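Local coordinates for protein Vlm2 (Streptomyces tsusimaensis, PDB 6ECB) that takes part in nonribosomal synthesis of the depsipeptide valinomycin, this chain being its C-terminal thioesterase domain, which probably releases the finished chain, at residues A[48-53]-A[201-206]; A[55-60]-A[287-292]; A[119-124]-A[233-238]; A[165-170]-A[207-212]; A[226-231]-A[257-262]. All coordinates share one frame; numbering follows the deposited sequence.

Contact 1. Residues A[48-53]-A[201-206]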
# COMPACT_ATOMS: atom_id res chain seq x y z
N GLY A 48 -1.86 2.22 -8.52
CA GLY A 48 -2.99 3.14 -8.54
C GLY A 48 -2.79 4.35 -7.65
O GLY A 48 -3.49 5.37 -7.83
N GLY A 49 -1.87 4.27 -6.69
CA GLY A 49 -1.39 5.44 -5.99
C GLY A 49 -2.24 5.93 -4.85
O GLY A 49 -1.95 7.00 -4.32
N THR A 50 -3.29 5.21 -4.48
CA THR A 50 -4.20 5.64 -3.43
C THR A 50 -3.80 5.06 -2.08
O THR A 50 -3.22 3.97 -2.02
CB THR A 50 -5.64 5.24 -3.76
OG1 THR A 50 -6.54 5.77 -2.79
CG2 THR A 50 -5.81 3.73 -3.79
N VAL A 51 -4.17 5.79 -1.02
CA VAL A 51 -4.05 5.36 0.37
C VAL A 51 -5.29 4.62 0.86
O VAL A 51 -5.29 4.07 1.97
CB VAL A 51 -3.82 6.57 1.30
CG1 VAL A 51 -2.70 7.45 0.81
CG2 VAL A 51 -5.08 7.40 1.44
N LEU A 52 -6.35 4.58 0.07
CA LEU A 52 -7.63 4.16 0.63
C LEU A 52 -7.63 2.71 1.09
O LEU A 52 -8.36 2.40 2.05
CB LEU A 52 -8.72 4.44 -0.39
CG LEU A 52 -8.99 3.50 -1.53
CD1 LEU A 52 -9.90 2.36 -1.09
CD2 LEU A 52 -9.67 4.36 -2.60
N GLY A 53 -6.79 1.85 0.52
CA GLY A 53 -6.69 0.46 0.94
C GLY A 53 -6.13 0.26 2.33
O GLY A 53 -6.24 -0.85 2.86
N SER A 201 -15.86 8.95 1.14
CA SER A 201 -16.65 9.84 0.28
C SER A 201 -15.99 11.19 0.07
O SER A 201 -16.29 11.88 -0.91
CB SER A 201 -18.05 10.03 0.86
OG SER A 201 -17.99 10.74 2.08
N ALA A 202 -15.08 11.58 0.96
CA ALA A 202 -14.44 12.89 0.86
C ALA A 202 -13.64 13.01 -0.43
O ALA A 202 -13.60 14.09 -1.04
CB ALA A 202 -13.52 13.11 2.07
N PHE A 203 -13.01 11.92 -0.86
CA PHE A 203 -12.15 11.97 -2.03
C PHE A 203 -12.53 11.02 -3.17
O PHE A 203 -12.11 11.27 -4.30
CB PHE A 203 -10.70 11.66 -1.63
CG PHE A 203 -10.52 10.30 -1.04
CD1 PHE A 203 -10.25 9.22 -1.85
CD2 PHE A 203 -10.61 10.10 0.33
CE1 PHE A 203 -10.07 7.96 -1.32
CE2 PHE A 203 -10.43 8.82 0.87
CZ PHE A 203 -10.16 7.76 0.05
N LEU A 204 -13.31 9.97 -2.92
CA LEU A 204 -13.54 8.96 -3.96
C LEU A 204 -14.71 9.36 -4.86
O LEU A 204 -15.80 8.78 -4.85
CB LEU A 204 -13.73 7.60 -3.31
CG LEU A 204 -13.85 6.37 -4.21
CD1 LEU A 204 -13.22 6.56 -5.56
CD2 LEU A 204 -13.23 5.19 -3.49
N SER A 205 -14.44 10.35 -5.69
CA SER A 205 -15.37 10.86 -6.69
C SER A 205 -15.25 10.08 -8.00
O SER A 205 -14.36 9.25 -8.17
CB SER A 205 -15.07 12.32 -6.97
OG SER A 205 -13.72 12.40 -7.37
N GLU A 206 -16.15 10.38 -8.94
CA GLU A 206 -16.05 9.79 -10.28
C GLU A 206 -14.69 10.09 -10.90
O GLU A 206 -14.04 9.21 -11.47
CB GLU A 206 -17.17 10.33 -11.17
CG GLU A 206 -17.13 9.78 -12.58
CD GLU A 206 -18.16 10.43 -13.48
OE1 GLU A 206 -19.15 10.98 -12.95
OE2 GLU A 206 -17.97 10.39 -14.72
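The Phe-203 ring is met by Leu-52 at its edge. Leu-52 CB lies 3.6 Å from Phe-203 CZ, near the ring plane, and Leu-52 CD2 lies in that plane, 3.8 Å from Phe-203 CE1. The contact therefore runs along the CE1-CZ side of the phenyl, while a second aromatic, Tyr-208, packs edge-to-face with it from outside the two segments. Leu-52 holds its CG between the backbone N and the carbonyl carbon (chi1 81°), a turn that brings its CD2 to both Phe-203 and Leu-204. Next along the chain, Leu-204 crosses Leu-52 at about a right angle, with its CD2 3.8 Å from Leu-52 CD2, so that one leucine methyl touches both neighbours. Segment 48-53 belongs to the loop between strand 40-44 and helix 55-60, a loop that in alpha/beta hydrolases commonly contributes to the oxyanion hole; segment 201-206 lies among the helices inserted between strands 134-137 and 237-241, where thioesterases of this kind carry their lid. Local turns shape both sides. Thr-50 OG1 accepts from Leu-52 N at 3.1 Å, with an N-H...O angle of 163°, which closes an ST turn; the same hydroxyl is hydrogen-bonded to Tyr-208 OH. Leu-204 is the centre of an inverse gamma turn, and across it Ser-205 N donates to Phe-203 O at 2.9 Å.

Contact 2. Residues A[55-60]-A[287-292]; sequences IELARH and QLLDRH
Leu-57 reaches Leu-289 by extending its branch toward the other helix. Its CB is still 6.3 Å from Leu-289 CD2. With CG anti to the backbone N (chi1 176°), the chain leans over, and Leu-57 CG stands 4.8 Å from Leu-289 CD2. At the tip, Leu-57 CD2 meets Leu-289 CD2 at 4.3 Å and Leu-57 CD1 lies 4.5 Å from it, a loose apolar touch. Both leucines also touch Leu-137 of strand 134-137.

The polar link is indirect. A water donates to His-60 O at 2.8 Å and to Asp-290 OD2 at 2.7 Å, bridging the end of one helix to the carboxylate of the other. Asp-290 OD2 also accepts from Lys-62 N, so the carboxylate grips the chain just beyond helix 55-60. The His-60 ring is fixed by its own helix: ND1 donates to Glu-56 O almost straight (170°), with that oxygen in the ring plane.

Two helices set side by side on a shared central strand, distant in sequence, correspond to the first and last helices of the alpha/beta hydrolase fold, which flank the same face of its sheet.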
# COMPACT_ATOMS: atom_id res chain seq x y z
N ILE A 55 -7.08 2.34 4.96
CA ILE A 55 -7.91 3.05 5.92
C ILE A 55 -8.41 2.10 7.00
O ILE A 55 -8.41 2.44 8.19
CB ILE A 55 -9.07 3.78 5.22
CG1 ILE A 55 -8.51 4.99 4.46
CG2 ILE A 55 -10.14 4.21 6.22
CD1 ILE A 55 -9.50 5.55 3.45
N GLU A 56 -8.87 0.92 6.60
CA GLU A 56 -9.41 -0.00 7.60
C GLU A 56 -8.32 -0.46 8.56
O GLU A 56 -8.55 -0.51 9.78
CB GLU A 56 -10.06 -1.21 6.93
CG GLU A 56 -11.43 -0.95 6.36
CD GLU A 56 -12.41 -0.31 7.37
OE1 GLU A 56 -12.59 -0.83 8.50
OE2 GLU A 56 -12.99 0.75 7.02
N LEU A 57 -7.12 -0.75 8.05
CA LEU A 57 -6.01 -1.12 8.91
C LEU A 57 -5.71 -0.00 9.89
O LEU A 57 -5.60 -0.22 11.10
CB LEU A 57 -4.77 -1.45 8.06
CG LEU A 57 -3.51 -1.77 8.86
CD1 LEU A 57 -3.68 -2.98 9.76
CD2 LEU A 57 -2.33 -1.97 7.91
N ALA A 58 -5.63 1.22 9.38
CA ALA A 58 -5.31 2.36 10.23
C ALA A 58 -6.35 2.53 11.33
O ALA A 58 -6.00 2.88 12.46
CB ALA A 58 -5.21 3.63 9.40
N ARG A 59 -7.64 2.25 11.02
CA ARG A 59 -8.67 2.42 12.03
C ARG A 59 -8.60 1.35 13.11
O ARG A 59 -9.13 1.57 14.20
CB ARG A 59 -10.07 2.38 11.39
CG ARG A 59 -10.41 3.62 10.59
CD ARG A 59 -11.93 3.84 10.64
NE ARG A 59 -12.61 2.65 10.17
CZ ARG A 59 -13.88 2.36 10.39
NH1 ARG A 59 -14.38 1.23 9.90
NH2 ARG A 59 -14.66 3.17 11.10
N HIS A 60 -7.99 0.20 12.82
CA HIS A 60 -7.94 -0.88 13.79
C HIS A 60 -6.68 -0.87 14.65
O HIS A 60 -6.69 -1.46 15.75
CB HIS A 60 -8.02 -2.23 13.06
CG HIS A 60 -9.42 -2.60 12.64
ND1 HIS A 60 -10.00 -2.12 11.49
CD2 HIS A 60 -10.33 -3.42 13.21
CE1 HIS A 60 -11.22 -2.61 11.37
NE2 HIS A 60 -11.45 -3.41 12.39
N GLN A 287 -3.77 -6.25 15.21
CA GLN A 287 -3.33 -6.72 16.52
C GLN A 287 -1.88 -7.19 16.46
O GLN A 287 -1.10 -6.95 17.39
CB GLN A 287 -4.25 -7.84 17.00
CG GLN A 287 -3.85 -8.52 18.28
CD GLN A 287 -4.95 -9.45 18.79
OE1 GLN A 287 -6.12 -9.06 18.90
NE2 GLN A 287 -4.58 -10.70 19.09
N LEU A 288 -1.51 -7.87 15.37
CA LEU A 288 -0.15 -8.37 15.22
C LEU A 288 0.85 -7.26 14.93
O LEU A 288 1.99 -7.29 15.42
CB LEU A 288 -0.12 -9.45 14.13
CG LEU A 288 -0.77 -10.76 14.61
CD1 LEU A 288 -1.12 -11.68 13.45
CD2 LEU A 288 0.15 -11.47 15.57
N LEU A 289 0.47 -6.27 14.11
CA LEU A 289 1.34 -5.10 13.94
C LEU A 289 1.53 -4.38 15.26
O LEU A 289 2.64 -3.95 15.60
CB LEU A 289 0.76 -4.11 12.92
CG LEU A 289 1.31 -4.09 11.52
CD1 LEU A 289 0.96 -5.40 10.85
CD2 LEU A 289 0.72 -2.91 10.74
N ASP A 290 0.45 -4.23 16.03
CA ASP A 290 0.56 -3.61 17.34
C ASP A 290 1.54 -4.38 18.21
O ASP A 290 2.40 -3.79 18.87
CB ASP A 290 -0.80 -3.57 18.04
CG ASP A 290 -1.72 -2.47 17.55
OD1 ASP A 290 -1.27 -1.51 16.90
OD2 ASP A 290 -2.94 -2.57 17.87
N ARG A 291 1.41 -5.71 18.23
CA ARG A 291 2.22 -6.52 19.13
C ARG A 291 3.69 -6.48 18.73
O ARG A 291 4.57 -6.40 19.61
CB ARG A 291 1.73 -7.97 19.11
CG ARG A 291 2.57 -8.93 19.96
CD ARG A 291 2.06 -10.37 19.83
NE ARG A 291 0.60 -10.44 19.87
CZ ARG A 291 -0.12 -11.49 19.50
NH1 ARG A 291 0.48 -12.59 19.06
NH2 ARG A 291 -1.45 -11.44 19.56
N HIS A 292 3.98 -6.59 17.44
CA HIS A 292 5.35 -6.72 16.97
C HIS A 292 6.04 -5.39 16.74
O HIS A 292 7.27 -5.33 16.88
CB HIS A 292 5.38 -7.54 15.68
CG HIS A 292 5.13 -8.99 15.91
ND1 HIS A 292 6.13 -9.88 16.25
CD2 HIS A 292 3.99 -9.71 15.86
CE1 HIS A 292 5.62 -11.08 16.40
NE2 HIS A 292 4.32 -11.01 16.17
O HOH W 1 -5.29 -3.57 16.94

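Contact 3. Residues A[119-124]-A[233-238]; sequences YLATML and LDIPIH
Apolar contact between Leu-233 and the pair Ala-121 and Thr-122 joins helix 112-126 of the alpha/beta hydrolase fold, the helix after the probable nucleophile elbow, to the segment leading into strand 237-241. Leu-233 CG is anti to the backbone N (chi1 -179°), which carries both methyls to the helix: CD1 lies 3.7 Å from Thr-122 CG2 and 3.9 Å from Ala-121 CB, and Leu-233 CD2 lies 4.1 Å from Ala-121 CB. Ile-235 CD1 reaches Ala-121 CB more loosely, at 4.3 Å. Leu-125 of the same helix also touches both Leu-233 and Ile-235.

The polar contacts stay within each side or run to neighbouring segments. Leu-233 pairs by backbone bonds with Tyr-259 and Ala-261, which secures the segment from its other flank.

Thr-122 divides its two branches between these roles, its methyl on Leu-233 and its hydroxyl on the helix backbone. With an alanine here, a small gap would probably open beside Leu-233 CD1, and Tyr-119 O would lose one of its two donors. Thr-122 OG1 donates to Tyr-119 O at 2.8 Å, tilted 21° from the carbonyl plane, on the same face as Met-123 N.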
# COMPACT_ATOMS: atom_id res chain seq x y z
N TYR A 119 12.30 1.01 -1.23
CA TYR A 119 13.17 1.96 -1.91
C TYR A 119 13.06 3.36 -1.30
O TYR A 119 14.07 4.08 -1.23
CB TYR A 119 12.83 2.00 -3.39
CG TYR A 119 13.58 0.98 -4.23
CD1 TYR A 119 13.10 -0.30 -4.40
CD2 TYR A 119 14.73 1.35 -4.90
CE1 TYR A 119 13.77 -1.21 -5.17
CE2 TYR A 119 15.41 0.43 -5.68
CZ TYR A 119 14.93 -0.85 -5.80
OH TYR A 119 15.60 -1.76 -6.60
N LEU A 120 11.86 3.73 -0.84
CA LEU A 120 11.65 4.98 -0.11
C LEU A 120 12.54 5.03 1.13
O LEU A 120 13.26 6.02 1.38
CB LEU A 120 10.16 5.05 0.30
CG LEU A 120 9.49 6.29 0.79
CD1 LEU A 120 8.00 5.97 0.82
CD2 LEU A 120 10.07 6.63 2.12
N ALA A 121 12.52 3.96 1.90
CA ALA A 121 13.38 3.88 3.08
C ALA A 121 14.85 4.02 2.71
O ALA A 121 15.61 4.71 3.40
CB ALA A 121 13.12 2.58 3.83
N THR A 122 15.30 3.37 1.62
CA THR A 122 16.71 3.50 1.27
C THR A 122 17.03 4.93 0.90
O THR A 122 18.10 5.45 1.26
CB THR A 122 17.14 2.55 0.13
OG1 THR A 122 16.66 3.03 -1.13
CG2 THR A 122 16.66 1.16 0.34
N MET A 123 16.10 5.61 0.21
CA MET A 123 16.33 7.01 -0.15
C MET A 123 16.39 7.91 1.08
O MET A 123 17.22 8.82 1.14
CB MET A 123 15.24 7.49 -1.11
CG MET A 123 15.49 8.82 -1.76
SD MET A 123 14.38 9.06 -3.19
CE MET A 123 14.93 7.78 -4.30
N LEU A 124 15.51 7.69 2.06
CA LEU A 124 15.58 8.48 3.29
C LEU A 124 16.92 8.28 3.98
O LEU A 124 17.54 9.24 4.43
CB LEU A 124 14.42 8.12 4.21
CG LEU A 124 13.04 8.54 3.69
CD1 LEU A 124 11.97 7.97 4.60
CD2 LEU A 124 12.90 10.05 3.60
N LEU A 233 19.04 -2.97 3.26
CA LEU A 233 18.47 -1.86 4.01
C LEU A 233 18.93 -1.95 5.44
O LEU A 233 18.87 -3.02 6.06
CB LEU A 233 16.94 -1.90 3.92
CG LEU A 233 16.19 -0.80 4.62
CD1 LEU A 233 16.42 0.55 3.95
CD2 LEU A 233 14.71 -1.14 4.62
N ASP A 234 19.43 -0.83 5.98
CA ASP A 234 20.06 -0.82 7.28
C ASP A 234 19.11 -0.42 8.41
O ASP A 234 19.52 0.28 9.33
CB ASP A 234 21.26 0.14 7.24
CG ASP A 234 22.09 0.10 8.49
OD1 ASP A 234 22.31 -1.01 8.99
OD2 ASP A 234 22.48 1.17 9.00
N ILE A 235 17.83 -0.76 8.30
CA ILE A 235 16.90 -0.70 9.43
C ILE A 235 16.16 -2.03 9.49
O ILE A 235 16.15 -2.78 8.52
CB ILE A 235 15.90 0.47 9.28
CG1 ILE A 235 15.03 0.29 8.02
CG2 ILE A 235 16.65 1.80 9.23
CD1 ILE A 235 14.01 1.45 7.84
N PRO A 236 15.53 -2.34 10.62
CA PRO A 236 14.88 -3.66 10.74
C PRO A 236 13.68 -3.76 9.82
O PRO A 236 12.95 -2.79 9.61
CB PRO A 236 14.44 -3.72 12.20
CG PRO A 236 15.12 -2.60 12.89
CD PRO A 236 15.52 -1.61 11.90
N ILE A 237 13.47 -4.96 9.29
CA ILE A 237 12.34 -5.25 8.42
C ILE A 237 11.42 -6.22 9.15
O ILE A 237 11.88 -7.20 9.75
CB ILE A 237 12.82 -5.85 7.09
CG1 ILE A 237 13.80 -4.92 6.43
CG2 ILE A 237 11.63 -6.14 6.21
CD1 ILE A 237 14.34 -5.46 5.15
N HIS A 238 10.11 -5.94 9.12
CA HIS A 238 9.08 -6.84 9.61
C HIS A 238 8.21 -7.22 8.43
O HIS A 238 7.65 -6.33 7.80
CB HIS A 238 8.18 -6.21 10.66
CG HIS A 238 8.73 -6.30 12.05
ND1 HIS A 238 9.69 -5.43 12.49
CD2 HIS A 238 8.48 -7.16 13.08
CE1 HIS A 238 10.00 -5.72 13.74
NE2 HIS A 238 9.29 -6.77 14.12

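Contact 4. Residues A[165-170]-A[207-212]; sequences MGIGGM and DYLDRF
Ile-167 and Leu-209 are the closest backbone positions, their CA atoms 9.1 Å apart, so the two helical segments meet through side chains. Segment 165-170 spans a break at Gly-166, which leaves helical backbone angles after helix 157-165 before helix 167-170 begins; both segments lie in the helical insertion after strand 134-137, which probably forms the lid, as in related thioesterases.

Ile-167 carries the contact on three carbons. Its CG1 branch, anti to the backbone N, brings CD1 over one face of the Phe-212 ring, a CH-pi contact 4.2 Å from the centroid and 24° off the ring normal. The same CD1 also touches Leu-209 CD1 at 4.1 Å, so one methyl serves both partners. Ile-167 CB and Phe-212 CE2 are 3.7 Å apart, and Ile-167 CG2 lies 3.8 Å from that same CE2, placing the beta branch beside the ring's CE2 corner. Leu-190 of helix 183-194 also packs against Ile-167.

Arg-211, on the same helix as Phe-212, reaches Gly-74 O and Glu-79 O through NH1. Its NE forms a salt bridge with Asp-207 OD2 at 2.8 Å, meeting that oxygen on the syn side but 33° out of the carboxylate plane.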
# COMPACT_ATOMS: atom_id res chain seq x y z
N MET A 165 -11.20 -6.86 -9.01
CA MET A 165 -10.33 -7.53 -8.05
C MET A 165 -9.56 -6.55 -7.18
O MET A 165 -9.21 -6.89 -6.05
CB MET A 165 -9.35 -8.46 -8.77
CG MET A 165 -10.01 -9.60 -9.58
SD MET A 165 -11.31 -10.53 -8.71
CE MET A 165 -10.47 -11.00 -7.21
N GLY A 166 -9.26 -5.35 -7.68
CA GLY A 166 -8.47 -4.40 -6.91
C GLY A 166 -9.34 -3.51 -6.04
O GLY A 166 -9.67 -3.88 -4.91
N ILE A 167 -9.75 -2.35 -6.56
CA ILE A 167 -10.55 -1.44 -5.74
C ILE A 167 -11.91 -2.05 -5.41
O ILE A 167 -12.47 -1.78 -4.34
CB ILE A 167 -10.66 -0.06 -6.43
CG1 ILE A 167 -11.34 0.93 -5.48
CG2 ILE A 167 -11.39 -0.16 -7.78
CD1 ILE A 167 -10.92 2.35 -5.73
N GLY A 168 -12.48 -2.89 -6.29
CA GLY A 168 -13.66 -3.64 -5.91
C GLY A 168 -13.46 -4.40 -4.61
O GLY A 168 -14.32 -4.42 -3.73
N GLY A 169 -12.29 -5.03 -4.47
CA GLY A 169 -11.96 -5.67 -3.21
C GLY A 169 -11.81 -4.67 -2.08
O GLY A 169 -12.41 -4.85 -1.01
N MET A 170 -11.04 -3.60 -2.30
CA MET A 170 -10.83 -2.60 -1.26
C MET A 170 -12.16 -2.09 -0.71
O MET A 170 -12.22 -1.64 0.43
CB MET A 170 -9.99 -1.42 -1.79
CG MET A 170 -8.49 -1.68 -2.08
SD MET A 170 -7.70 -0.24 -2.89
CE MET A 170 -6.06 -0.83 -3.31
N ASP A 207 -14.22 11.33 -10.75
CA ASP A 207 -12.93 11.73 -11.30
C ASP A 207 -11.77 11.00 -10.62
O ASP A 207 -10.82 10.56 -11.28
CB ASP A 207 -12.78 13.23 -11.15
CG ASP A 207 -11.55 13.76 -11.82
OD1 ASP A 207 -11.50 13.68 -13.06
OD2 ASP A 207 -10.65 14.24 -11.09
N TYR A 208 -11.81 10.90 -9.29
CA TYR A 208 -10.75 10.19 -8.57
C TYR A 208 -10.68 8.74 -9.01
O TYR A 208 -9.59 8.18 -9.19
CB TYR A 208 -11.01 10.28 -7.06
CG TYR A 208 -9.91 9.74 -6.21
CD1 TYR A 208 -8.92 10.57 -5.69
CD2 TYR A 208 -9.86 8.39 -5.89
CE1 TYR A 208 -7.93 10.07 -4.89
CE2 TYR A 208 -8.87 7.89 -5.11
CZ TYR A 208 -7.90 8.73 -4.61
OH TYR A 208 -6.93 8.22 -3.84
N LEU A 209 -11.83 8.09 -9.14
CA LEU A 209 -11.84 6.69 -9.53
C LEU A 209 -11.21 6.51 -10.91
O LEU A 209 -10.44 5.57 -11.14
CB LEU A 209 -13.28 6.18 -9.52
CG LEU A 209 -13.49 4.74 -9.99
CD1 LEU A 209 -12.72 3.77 -9.11
CD2 LEU A 209 -14.98 4.42 -9.99
N ASP A 210 -11.58 7.38 -11.85
CA ASP A 210 -10.98 7.32 -13.18
C ASP A 210 -9.47 7.47 -13.11
O ASP A 210 -8.72 6.71 -13.74
CB ASP A 210 -11.59 8.42 -14.05
CG ASP A 210 -11.15 8.33 -15.48
OD1 ASP A 210 -11.53 7.33 -16.14
OD2 ASP A 210 -10.41 9.23 -15.95
N ARG A 211 -9.00 8.43 -12.31
CA ARG A 211 -7.56 8.67 -12.24
C ARG A 211 -6.86 7.50 -11.57
O ARG A 211 -5.77 7.10 -11.99
CB ARG A 211 -7.29 9.97 -11.50
CG ARG A 211 -7.74 11.21 -12.26
CD ARG A 211 -7.67 12.44 -11.36
NE ARG A 211 -8.13 13.66 -12.05
CZ ARG A 211 -7.34 14.59 -12.57
NH1 ARG A 211 -6.02 14.48 -12.47
NH2 ARG A 211 -7.86 15.64 -13.18
N PHE A 212 -7.49 6.93 -10.55
CA PHE A 212 -6.92 5.77 -9.88
C PHE A 212 -6.81 4.60 -10.86
O PHE A 212 -5.77 3.92 -10.91
CB PHE A 212 -7.79 5.37 -8.68
CG PHE A 212 -7.53 3.96 -8.23
CD1 PHE A 212 -6.49 3.69 -7.40
CD2 PHE A 212 -8.31 2.91 -8.71
CE1 PHE A 212 -6.20 2.41 -7.03
CE2 PHE A 212 -8.03 1.61 -8.35
CZ PHE A 212 -6.99 1.36 -7.50

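Contact 5. Residues A[226-231]-A[257-262]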
# COMPACT_ATOMS: atom_id res chain seq x y z
N VAL A 226 12.78 -4.11 -12.22
CA VAL A 226 13.00 -2.75 -11.74
C VAL A 226 12.62 -2.61 -10.26
O VAL A 226 13.28 -1.87 -9.51
CB VAL A 226 12.20 -1.77 -12.62
CG1 VAL A 226 12.22 -0.40 -12.02
CG2 VAL A 226 12.77 -1.75 -14.05
N VAL A 227 11.54 -3.26 -9.83
CA VAL A 227 11.07 -3.07 -8.46
C VAL A 227 11.77 -4.00 -7.47
O VAL A 227 11.68 -3.78 -6.26
CB VAL A 227 9.54 -3.23 -8.32
CG1 VAL A 227 8.80 -2.40 -9.39
CG2 VAL A 227 9.10 -4.67 -8.38
N LEU A 228 12.50 -5.00 -7.95
CA LEU A 228 13.25 -5.88 -7.05
C LEU A 228 14.26 -5.07 -6.24
O LEU A 228 14.99 -4.24 -6.80
CB LEU A 228 13.97 -6.95 -7.87
CG LEU A 228 14.71 -8.01 -7.03
CD1 LEU A 228 13.70 -8.97 -6.42
CD2 LEU A 228 15.74 -8.75 -7.88
N PRO A 229 14.32 -5.26 -4.92
CA PRO A 229 15.39 -4.62 -4.15
C PRO A 229 16.76 -4.99 -4.70
O PRO A 229 16.97 -6.08 -5.22
CB PRO A 229 15.16 -5.18 -2.73
CG PRO A 229 13.70 -5.45 -2.67
CD PRO A 229 13.33 -5.92 -4.05
N GLN A 230 17.69 -4.06 -4.57
CA GLN A 230 19.04 -4.24 -5.11
C GLN A 230 20.14 -3.81 -4.16
O GLN A 230 21.30 -3.72 -4.58
CB GLN A 230 19.21 -3.46 -6.42
CG GLN A 230 18.47 -4.02 -7.61
CD GLN A 230 18.93 -5.42 -8.01
OE1 GLN A 230 19.91 -5.94 -7.48
NE2 GLN A 230 18.22 -6.02 -8.95
N ARG A 231 19.82 -3.50 -2.91
CA ARG A 231 20.82 -3.23 -1.88
C ARG A 231 20.23 -3.68 -0.55
O ARG A 231 19.04 -4.02 -0.47
CB ARG A 231 21.22 -1.75 -1.85
CG ARG A 231 20.13 -0.81 -1.38
CD ARG A 231 20.61 0.63 -1.44
NE ARG A 231 20.78 1.22 -0.12
CZ ARG A 231 21.09 2.50 0.07
NH1 ARG A 231 21.28 3.29 -0.97
NH2 ARG A 231 21.21 2.98 1.31
N GLU A 257 15.32 -11.48 3.57
CA GLU A 257 16.59 -11.49 4.31
C GLU A 257 17.77 -11.11 3.43
O GLU A 257 18.78 -10.58 3.93
CB GLU A 257 16.78 -12.86 4.96
CG GLU A 257 17.99 -12.91 5.86
CD GLU A 257 17.92 -14.00 6.94
OE1 GLU A 257 16.92 -14.78 6.98
OE2 GLU A 257 18.88 -14.06 7.75
N ASN A 258 17.68 -11.33 2.11
CA ASN A 258 18.73 -10.90 1.20
C ASN A 258 18.98 -9.40 1.32
O ASN A 258 20.09 -8.94 1.02
CB ASN A 258 18.35 -11.13 -0.26
CG ASN A 258 18.11 -12.58 -0.61
OD1 ASN A 258 18.17 -13.47 0.23
ND2 ASN A 258 17.85 -12.82 -1.89
N TYR A 259 17.95 -8.65 1.66
CA TYR A 259 17.92 -7.19 1.57
C TYR A 259 17.91 -6.54 2.94
O TYR A 259 17.60 -5.36 3.07
CB TYR A 259 16.71 -6.76 0.73
CG TYR A 259 16.72 -7.51 -0.58
CD1 TYR A 259 17.74 -7.31 -1.50
CD2 TYR A 259 15.75 -8.45 -0.89
CE1 TYR A 259 17.80 -8.05 -2.70
CE2 TYR A 259 15.81 -9.19 -2.06
CZ TYR A 259 16.81 -8.98 -2.96
OH TYR A 259 16.87 -9.74 -4.12
N ALA A 260 18.24 -7.30 3.97
CA ALA A 260 18.21 -6.81 5.33
C ALA A 260 19.64 -6.74 5.83
O ALA A 260 20.30 -7.77 5.93
CB ALA A 260 17.40 -7.75 6.22
N ALA A 261 20.12 -5.54 6.12
CA ALA A 261 21.45 -5.45 6.71
C ALA A 261 21.42 -5.71 8.20
O ALA A 261 22.46 -5.99 8.79
CB ALA A 261 22.09 -4.09 6.43
N GLY A 262 20.24 -5.64 8.80
CA GLY A 262 20.08 -5.93 10.20
C GLY A 262 19.04 -6.99 10.44
O GLY A 262 19.06 -8.03 9.79
O HOH W 2 18.58 -8.70 -5.82
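Tyr-259 and Pro-229 cross at about a right angle, the proline standing over one face of the phenol. Pro-229 CB lies 3.6 Å from the ring centroid and 15° off the normal, a CH-pi contact with CB displaced toward CG and CD1 of the ring. On the proline's side of the ring, too, Pro-229 O lies 3.3 Å from Tyr-259 CE1. The opposite face is taken by Asn-258 CB, from the residue just before, over the ring centre. Tyr-259 CG is beside the backbone N and anti to the carbonyl carbon (chi1 -52°), which lays the ring flat between these two.

Polar atoms meet the edge. The buried Arg-231 O, which has no hydrogen-bonding partner in the model, comes near the ring plane at 3.7 Å from Tyr-259 CD1. A water in the ring plane joins Tyr-259 OH (2.6 Å) to Pro-229 O, to which it donates at 3.1 Å. Leu-228 approaches the same hydroxyl end crosswise, with CD1 at 4.0 Å from Tyr-259 OH. Arg-231 turns its guanidinium elsewhere, to a salt bridge with Asp-126.

Were Tyr-259 replaced by a leucine, Pro-229 would probably lose its aromatic partner, and the bridging water its phenolic anchor.

Phe-118 of helix 112-126 touches both Pro-229 and Tyr-259. The pair joins the chain returning from the lid insertion to the loop before strand 264-268, where two parallel strands of the alpha/beta hydrolase sheet, 237-241 and 264-268, are entered side by side.

How the contacts relate
The five contacts form two groups on opposite sides of the chain's centre, with contact 2 linking them. Contacts 1 and 4 have centres 7 Å apart and adjoin at helix 206-220, so the lid insertion is packed against the loop after strand 40-44. Contacts 3 and 5, 9 Å apart, gather segments 226-231 and 233-238 with helix 112-126 at the far side, 26 to 30 Å from contacts 1 and 4, centre to centre. Contact 2 touches contact 1 through Phe-203 and Ile-55, and contact 3 through His-292 and His-238. Along the chain, contacts 3, 4 and 5 are nested within the loop closed by contact 2, so the probable lid and much of the core lie, in sequence, between its two helices.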